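Local coordinates for protein flap endonuclease 1 (Methanocaldococcus jannaschii, PDB 1A76) that cleaves 5'-flap structures and trims 5' ends of DNA during replication and repair, using magnesium ions as cofactor, at residues D18-K23 with L69-T74; N30-F35 with W77-E82; S56-V61 with E133-L138. All blocks are in the same frame, centred on the assembly; numbering follows the deposited sequence.

Interaction 1: D18-K23 with L69-T74; sequences DLKGKK and LENDIT
The carboxylate of Asp72 has the CA of Gly21 lying over its flat surface, 3.2 Å from OD2, while Lys20 NZ comes to OD2 from beside the group. The amide of Asn71 turns its ND2 end to the side of Lys20, 3.4 Å from CG. These groups belong to two chain reversals set against each other: a type II turn from Leu19 to Lys22, and the Schellman motif that ends helix 56-70, with Asp72 as its C-prime residue at positive phi. Both lead into neighbouring parallel strands of the central sheet, in the N-domain and away from the metal site.

Lys20 bends its chain across Asn71 and Asp72 to form a salt bridge with OD2; the modelled 2.4 Å from NZ to OD2 is too short to be taken literally. Because CG of Asp72 stands anti to the backbone N (chi1 -162°), the carboxylate lies back over Gly21, whose backbone angles leave no room for a CB beside the preceding carbonyl O. A leucine here would probably leave Lys20 without its negative mate, its long chain free to swing into solvent. Lys315 of helix 298-315 also touches Asp72.

Below the charges the backbones join. Gly21 N gives a weak hydrogen bond to Asp72 O, whereas Thr74 N donates a hydrogen bond to Lys22 O, 3.0 Å, on the way to the parallel bridge between Lys23 and Thr74. On the buried side Ile73 CG1 rests 3.4 Å from Leu19 O, and its CD1 reaches Leu19 CB at 4.0 Å.

Interaction 2: N30-F35 with W77-E82; sequences NALYQF and WVFDGE
The helical segment that presents Ala31 and Leu32 runs across the strand that carries Trp77 almost at a right angle, 96° between their directions, with the two short axes 10.2 Å apart at their closest. Ala31 and Trp77 have the nearest CA atoms, still 9.4 Å from each other, and the wide interval is bridged by side chains alone.

Trp77 does most of the bridging. With CG beside the backbone N and anti to the carbonyl carbon (chi1 -75°), its indole rises toward the helix and offers the far end of the six-membered ring: CZ3 lies 3.8 Å from Ala31 CB, and CH2 lies 3.8 Å from Phe35 CE2. The two aromatic groups arrive from opposite directions and meet rim against rim, each at the other's edge and near its plane, so this is neither an offset stack nor a T-shaped one. Within the helix, the carbonyl O of Ala31 sits over one face of the Phe35 ring, toward its rim.

In the N-domain of this XPG/RAD2 nuclease the adjacent parallel strands 23-27 and 74-79 are joined through helices 28-38 and 56-70, a beta-alpha-beta type connection with two helices, and this contact packs the first of them on the returning strand. Leu32 divides its two methyls between neighbouring aromatic residues. CD1 approaches Trp77 CZ3 at 4.1 Å, and CD2 meets the edge of the Phe79 ring at CE1, 3.8 Å away, the two side chains being roughly perpendicular. Val61 of helix 56-70 touches Leu32, Phe35 and Trp77. Just beyond the strand stands Asp80, a predicted magnesium ligand whose OD1 accepts a hydrogen bond from Gly153 N; the side chain of Phe79 is about 9 Å from a bound manganese ion.

Interaction 3: S56-V61 with E133-L138; sequences SAYNGV and ENCKYL
Tyr58 lays its ring alongside Asn134 and Cys135, overlapping the CB of Asn134 with CE1 and CZ and receiving the sulfur of Cys135 at its edge. The setting is a pair of packed helices running roughly the same way, their short axes 9.8 Å apart and crossing at -27°, and the pair joins the N-domain (helix 56-70) to the I-domain (helix 129-142).

Cys135 SG comes 3.7 Å from Tyr58 CD1, in the plane of the ring: a sulfur-aromatic contact at the edge, with the sulfur 4.9 Å from the ring centroid. The same atom touches Ala57 CB at 3.8 Å and Val61 CG2 at 3.9 Å, so one sulfur fits against three residues on a single side of the facing helix. Further out, the ring crosses the Asn134 side chain obliquely, its plane 66° from that of the amide, and the closest ring carbon to Asn134 CB is CE1, at 3.6 Å. Phe289 of helix 283-292 meets Tyr58 edge-to-face and also touches Asn134 and Leu138.

One turn on from Asn134, Leu138 makes the next contact. Its CG points anti to the backbone N (chi1 173°), which carries the CD2 methyl across to the other helix, where it lies near the backbone as well as the side chains. Val61 and Leu138 run antiparallel alongside one another, with CG1 of Val61 3.8 Å from CD2 of Leu138; that same methyl stands 3.6 Å from the carbonyl O of Tyr58.

In the fold
From the N terminus the chain passes the first halves of all three contacts, 18-23, 30-35 and 56-61, before any partner arrives, so the three loops cross and none nests inside another. Interaction 1 closes first, at the end of helix 56-70, interaction 2 just afterwards on strand 74-79, and interaction 3 only when helix 129-142 is reached. Helix 56-70 serves both interaction 1 and interaction 3, whose centres are 21 Å apart. Interactions 2 and 3 touch where Phe35 packs on Gly60. Interactions 1 and 2 tie helices and strands within the N-domain; interaction 3, with the Glu82-Lys136 salt bridge, joins it to the I-domain.

Interaction 1: D18-K23 with L69-T74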
# COMPACT_ATOMS: atom_id res chain seq x y z
N ASP A 18 -9.61 20.45 -3.13
CA ASP A 18 -10.71 19.67 -3.66
C ASP A 18 -10.76 18.26 -3.07
O ASP A 18 -11.64 17.47 -3.40
CB ASP A 18 -10.63 19.61 -5.19
CG ASP A 18 -10.96 20.95 -5.85
OD1 ASP A 18 -11.44 21.87 -5.15
OD2 ASP A 18 -10.74 21.09 -7.07
N LEU A 19 -9.81 17.97 -2.20
CA LEU A 19 -9.74 16.67 -1.53
C LEU A 19 -10.31 16.83 -0.11
O LEU A 19 -10.48 15.86 0.63
CB LEU A 19 -8.28 16.23 -1.46
CG LEU A 19 -7.74 14.97 -2.14
CD1 LEU A 19 -8.70 14.47 -3.18
CD2 LEU A 19 -6.36 15.28 -2.72
N LYS A 20 -10.59 18.08 0.26
CA LYS A 20 -11.12 18.39 1.59
C LYS A 20 -12.44 17.69 1.90
O LYS A 20 -13.35 17.65 1.07
CB LYS A 20 -11.30 19.90 1.74
CG LYS A 20 -11.12 20.41 3.16
CD LYS A 20 -12.22 21.40 3.54
CE LYS A 20 -12.65 21.25 5.01
NZ LYS A 20 -13.86 20.39 5.17
N GLY A 21 -12.53 17.13 3.10
CA GLY A 21 -13.74 16.45 3.53
C GLY A 21 -13.91 15.01 3.08
O GLY A 21 -14.93 14.38 3.38
N LYS A 22 -12.92 14.47 2.36
CA LYS A 22 -13.01 13.10 1.88
C LYS A 22 -12.44 12.08 2.85
O LYS A 22 -11.54 12.37 3.65
CB LYS A 22 -12.28 12.95 0.54
CG LYS A 22 -12.90 13.71 -0.65
CD LYS A 22 -14.42 13.54 -0.74
CE LYS A 22 -14.92 13.83 -2.16
NZ LYS A 22 -16.19 14.64 -2.17
N LYS A 23 -12.98 10.87 2.79
CA LYS A 23 -12.49 9.77 3.61
C LYS A 23 -11.61 8.96 2.66
O LYS A 23 -11.95 8.83 1.48
CB LYS A 23 -13.65 8.90 4.10
CG LYS A 23 -14.58 9.58 5.12
CD LYS A 23 -15.57 8.57 5.68
CE LYS A 23 -16.93 9.21 5.95
NZ LYS A 23 -17.70 8.46 6.99
N LEU A 69 -5.37 15.31 8.11
CA LEU A 69 -6.49 15.70 8.98
C LEU A 69 -6.69 17.20 9.09
O LEU A 69 -7.81 17.67 9.33
CB LEU A 69 -6.29 15.11 10.38
CG LEU A 69 -6.60 13.62 10.52
CD1 LEU A 69 -6.14 13.15 11.90
CD2 LEU A 69 -8.10 13.37 10.33
N GLU A 70 -5.61 17.97 8.93
CA GLU A 70 -5.71 19.42 8.99
C GLU A 70 -6.51 19.91 7.79
O GLU A 70 -7.06 21.01 7.80
CB GLU A 70 -4.31 20.04 8.96
CG GLU A 70 -3.67 20.19 10.33
CD GLU A 70 -2.23 20.67 10.25
OE1 GLU A 70 -1.49 20.20 9.36
OE2 GLU A 70 -1.84 21.53 11.08
N ASN A 71 -6.57 19.08 6.75
CA ASN A 71 -7.31 19.41 5.53
C ASN A 71 -8.60 18.62 5.43
O ASN A 71 -9.09 18.37 4.33
CB ASN A 71 -6.46 19.14 4.29
CG ASN A 71 -6.55 20.24 3.27
OD1 ASN A 71 -5.57 20.93 2.99
ND2 ASN A 71 -7.75 20.44 2.72
N ASP A 72 -9.14 18.24 6.57
CA ASP A 72 -10.38 17.48 6.64
C ASP A 72 -10.38 16.18 5.83
O ASP A 72 -11.43 15.74 5.34
CB ASP A 72 -11.57 18.36 6.23
CG ASP A 72 -12.90 17.78 6.70
OD1 ASP A 72 -12.87 16.86 7.54
OD2 ASP A 72 -13.96 18.22 6.23
N ILE A 73 -9.21 15.57 5.67
CA ILE A 73 -9.12 14.29 4.96
C ILE A 73 -9.01 13.27 6.07
O ILE A 73 -8.00 13.25 6.80
CB ILE A 73 -7.88 14.17 4.07
CG1 ILE A 73 -8.06 15.03 2.82
CG2 ILE A 73 -7.68 12.71 3.68
CD1 ILE A 73 -6.76 15.51 2.21
N THR A 74 -10.04 12.45 6.22
CA THR A 74 -10.05 11.43 7.27
C THR A 74 -9.53 10.11 6.73
O THR A 74 -10.18 9.46 5.90
CB THR A 74 -11.48 11.24 7.81
OG1 THR A 74 -11.90 12.44 8.46
CG2 THR A 74 -11.52 10.09 8.79

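Interaction 2: N30-F35 with W77-E82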
# COMPACT_ATOMS: atom_id res chain seq x y z
N ASN A 30 2.47 0.47 1.22
CA ASN A 30 2.94 1.32 0.15
C ASN A 30 3.43 2.63 0.74
O ASN A 30 4.47 3.16 0.33
CB ASN A 30 1.84 1.61 -0.87
CG ASN A 30 2.39 2.30 -2.10
OD1 ASN A 30 2.36 3.52 -2.21
ND2 ASN A 30 2.93 1.51 -3.03
N ALA A 31 2.68 3.14 1.71
CA ALA A 31 3.00 4.39 2.37
C ALA A 31 4.31 4.30 3.14
O ALA A 31 5.16 5.18 3.06
CB ALA A 31 1.85 4.79 3.32
N LEU A 32 4.46 3.22 3.90
CA LEU A 32 5.67 2.99 4.69
C LEU A 32 6.94 2.92 3.86
O LEU A 32 7.95 3.50 4.23
CB LEU A 32 5.52 1.70 5.49
CG LEU A 32 5.04 1.91 6.94
CD1 LEU A 32 4.35 3.27 7.10
CD2 LEU A 32 4.10 0.81 7.31
N TYR A 33 6.88 2.19 2.75
CA TYR A 33 8.02 2.06 1.86
C TYR A 33 8.33 3.44 1.29
O TYR A 33 9.49 3.84 1.20
CB TYR A 33 7.70 1.07 0.74
CG TYR A 33 7.76 -0.39 1.15
CD1 TYR A 33 8.95 -0.97 1.57
CD2 TYR A 33 6.62 -1.20 1.07
CE1 TYR A 33 9.01 -2.34 1.91
CE2 TYR A 33 6.67 -2.55 1.40
CZ TYR A 33 7.86 -3.12 1.81
OH TYR A 33 7.88 -4.46 2.14
N GLN A 34 7.28 4.19 0.96
CA GLN A 34 7.42 5.54 0.42
C GLN A 34 8.14 6.47 1.40
O GLN A 34 9.02 7.23 0.99
CB GLN A 34 6.05 6.12 0.07
CG GLN A 34 6.10 7.42 -0.71
CD GLN A 34 6.94 7.31 -1.97
OE1 GLN A 34 6.70 6.44 -2.82
NE2 GLN A 34 7.94 8.17 -2.09
N PHE A 35 7.77 6.41 2.67
CA PHE A 35 8.39 7.24 3.72
C PHE A 35 9.86 6.88 3.86
O PHE A 35 10.70 7.76 4.02
CB PHE A 35 7.72 7.02 5.09
CG PHE A 35 6.28 7.50 5.16
CD1 PHE A 35 5.81 8.48 4.29
CD2 PHE A 35 5.40 6.93 6.07
CE1 PHE A 35 4.47 8.89 4.34
CE2 PHE A 35 4.06 7.32 6.14
CZ PHE A 35 3.59 8.30 5.27
N TRP A 77 -5.95 3.59 7.95
CA TRP A 77 -4.78 2.87 7.48
C TRP A 77 -5.06 1.39 7.27
O TRP A 77 -5.69 0.73 8.11
CB TRP A 77 -3.62 3.05 8.48
CG TRP A 77 -2.99 4.41 8.39
CD1 TRP A 77 -3.54 5.60 8.80
CD2 TRP A 77 -1.71 4.72 7.84
NE1 TRP A 77 -2.67 6.62 8.52
CE2 TRP A 77 -1.54 6.12 7.94
CE3 TRP A 77 -0.68 3.95 7.27
CZ2 TRP A 77 -0.38 6.77 7.49
CZ3 TRP A 77 0.46 4.59 6.82
CH2 TRP A 77 0.61 5.99 6.94
N VAL A 78 -4.61 0.86 6.14
CA VAL A 78 -4.82 -0.54 5.83
C VAL A 78 -3.49 -1.27 5.70
O VAL A 78 -2.65 -0.94 4.85
CB VAL A 78 -5.62 -0.70 4.52
CG1 VAL A 78 -6.03 -2.14 4.36
CG2 VAL A 78 -6.84 0.18 4.54
N PHE A 79 -3.31 -2.28 6.54
CA PHE A 79 -2.09 -3.05 6.53
C PHE A 79 -2.30 -4.43 5.92
O PHE A 79 -3.43 -4.88 5.77
CB PHE A 79 -1.54 -3.13 7.95
CG PHE A 79 -1.07 -1.80 8.48
CD1 PHE A 79 0.22 -1.34 8.20
CD2 PHE A 79 -1.93 -0.99 9.22
CE1 PHE A 79 0.66 -0.09 8.66
CE2 PHE A 79 -1.51 0.26 9.69
CZ PHE A 79 -0.22 0.71 9.41
N ASP A 80 -1.20 -5.07 5.54
CA ASP A 80 -1.25 -6.38 4.90
C ASP A 80 -1.54 -7.50 5.88
O ASP A 80 -2.15 -8.52 5.51
CB ASP A 80 0.10 -6.69 4.23
CG ASP A 80 0.27 -6.00 2.89
OD1 ASP A 80 -0.71 -5.46 2.35
OD2 ASP A 80 1.40 -5.99 2.36
N GLY A 81 -1.14 -7.33 7.13
CA GLY A 81 -1.32 -8.41 8.08
C GLY A 81 -0.26 -9.40 7.66
O GLY A 81 -0.54 -10.47 7.11
N GLU A 82 0.99 -8.99 7.88
CA GLU A 82 2.19 -9.74 7.53
C GLU A 82 2.34 -11.17 8.04
O GLU A 82 2.76 -12.06 7.29
CB GLU A 82 3.42 -8.92 7.95
CG GLU A 82 3.11 -7.46 8.27
CD GLU A 82 2.29 -7.28 9.54
OE1 GLU A 82 2.78 -7.67 10.63
OE2 GLU A 82 1.16 -6.76 9.46

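Interaction 3: S56-V61 with E133-L138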
# COMPACT_ATOMS: atom_id res chain seq x y z
N SER A 56 12.34 6.80 9.98
CA SER A 56 11.73 7.34 8.77
C SER A 56 10.22 7.10 8.67
O SER A 56 9.45 8.02 8.37
CB SER A 56 12.43 6.72 7.54
OG SER A 56 13.47 7.56 7.09
N ALA A 57 9.80 5.86 8.93
CA ALA A 57 8.38 5.49 8.85
C ALA A 57 7.50 6.15 9.92
O ALA A 57 6.38 6.58 9.64
CB ALA A 57 8.23 3.99 8.95
N TYR A 58 8.00 6.22 11.15
CA TYR A 58 7.25 6.82 12.23
C TYR A 58 7.01 8.32 11.93
O TYR A 58 5.93 8.87 12.23
CB TYR A 58 8.02 6.65 13.56
CG TYR A 58 8.55 5.24 13.81
CD1 TYR A 58 7.89 4.12 13.31
CD2 TYR A 58 9.72 5.03 14.55
CE1 TYR A 58 8.37 2.84 13.52
CE2 TYR A 58 10.22 3.75 14.77
CZ TYR A 58 9.54 2.65 14.24
OH TYR A 58 10.04 1.39 14.41
N ASN A 59 8.01 8.97 11.34
CA ASN A 59 7.92 10.39 10.98
C ASN A 59 6.80 10.63 9.96
O ASN A 59 5.99 11.54 10.10
CB ASN A 59 9.29 10.86 10.42
CG ASN A 59 9.29 12.33 10.00
OD1 ASN A 59 8.64 12.71 9.03
ND2 ASN A 59 10.04 13.15 10.73
N GLY A 60 6.73 9.80 8.92
CA GLY A 60 5.69 9.98 7.93
C GLY A 60 4.31 9.65 8.47
O GLY A 60 3.34 10.34 8.18
N VAL A 61 4.21 8.58 9.26
CA VAL A 61 2.94 8.17 9.83
C VAL A 61 2.32 9.31 10.66
O VAL A 61 1.15 9.66 10.51
CB VAL A 61 3.13 6.92 10.73
CG1 VAL A 61 1.87 6.63 11.53
CG2 VAL A 61 3.50 5.74 9.86
N GLU A 133 4.87 -3.13 13.11
CA GLU A 133 4.06 -3.25 14.32
C GLU A 133 4.13 -1.92 15.11
O GLU A 133 3.12 -1.48 15.67
CB GLU A 133 4.56 -4.42 15.18
CG GLU A 133 4.05 -5.83 14.76
CD GLU A 133 3.53 -5.93 13.32
OE1 GLU A 133 2.34 -5.63 13.08
OE2 GLU A 133 4.31 -6.33 12.43
N ASN A 134 5.30 -1.29 15.13
CA ASN A 134 5.52 -0.01 15.81
C ASN A 134 4.68 1.11 15.18
O ASN A 134 4.21 2.02 15.86
CB ASN A 134 7.00 0.38 15.75
CG ASN A 134 7.83 -0.28 16.85
OD1 ASN A 134 9.07 -0.21 16.83
ND2 ASN A 134 7.17 -0.90 17.80
N CYS A 135 4.49 1.03 13.86
CA CYS A 135 3.69 2.02 13.15
C CYS A 135 2.22 1.87 13.54
O CYS A 135 1.51 2.86 13.69
CB CYS A 135 3.86 1.83 11.64
SG CYS A 135 5.42 2.49 11.01
N LYS A 136 1.77 0.63 13.70
CA LYS A 136 0.39 0.38 14.08
C LYS A 136 0.17 0.89 15.50
O LYS A 136 -0.87 1.46 15.80
CB LYS A 136 0.10 -1.13 14.04
CG LYS A 136 0.19 -1.74 12.65
CD LYS A 136 0.01 -3.25 12.74
CE LYS A 136 -0.37 -3.87 11.40
NZ LYS A 136 -0.24 -5.36 11.44
N TYR A 137 1.16 0.68 16.37
CA TYR A 137 1.07 1.14 17.75
C TYR A 137 0.96 2.66 17.78
O TYR A 137 0.16 3.22 18.52
CB TYR A 137 2.31 0.70 18.53
CG TYR A 137 2.43 1.30 19.93
CD1 TYR A 137 1.43 1.10 20.88
CD2 TYR A 137 3.57 2.03 20.31
CE1 TYR A 137 1.54 1.62 22.18
CE2 TYR A 137 3.69 2.56 21.62
CZ TYR A 137 2.67 2.34 22.54
OH TYR A 137 2.77 2.84 23.82
N LEU A 138 1.78 3.31 16.97
CA LEU A 138 1.78 4.76 16.90
C LEU A 138 0.41 5.27 16.46
O LEU A 138 -0.11 6.26 16.99
CB LEU A 138 2.87 5.25 15.94
CG LEU A 138 2.92 6.75 15.61
CD1 LEU A 138 3.14 7.55 16.89
CD2 LEU A 138 4.03 7.03 14.60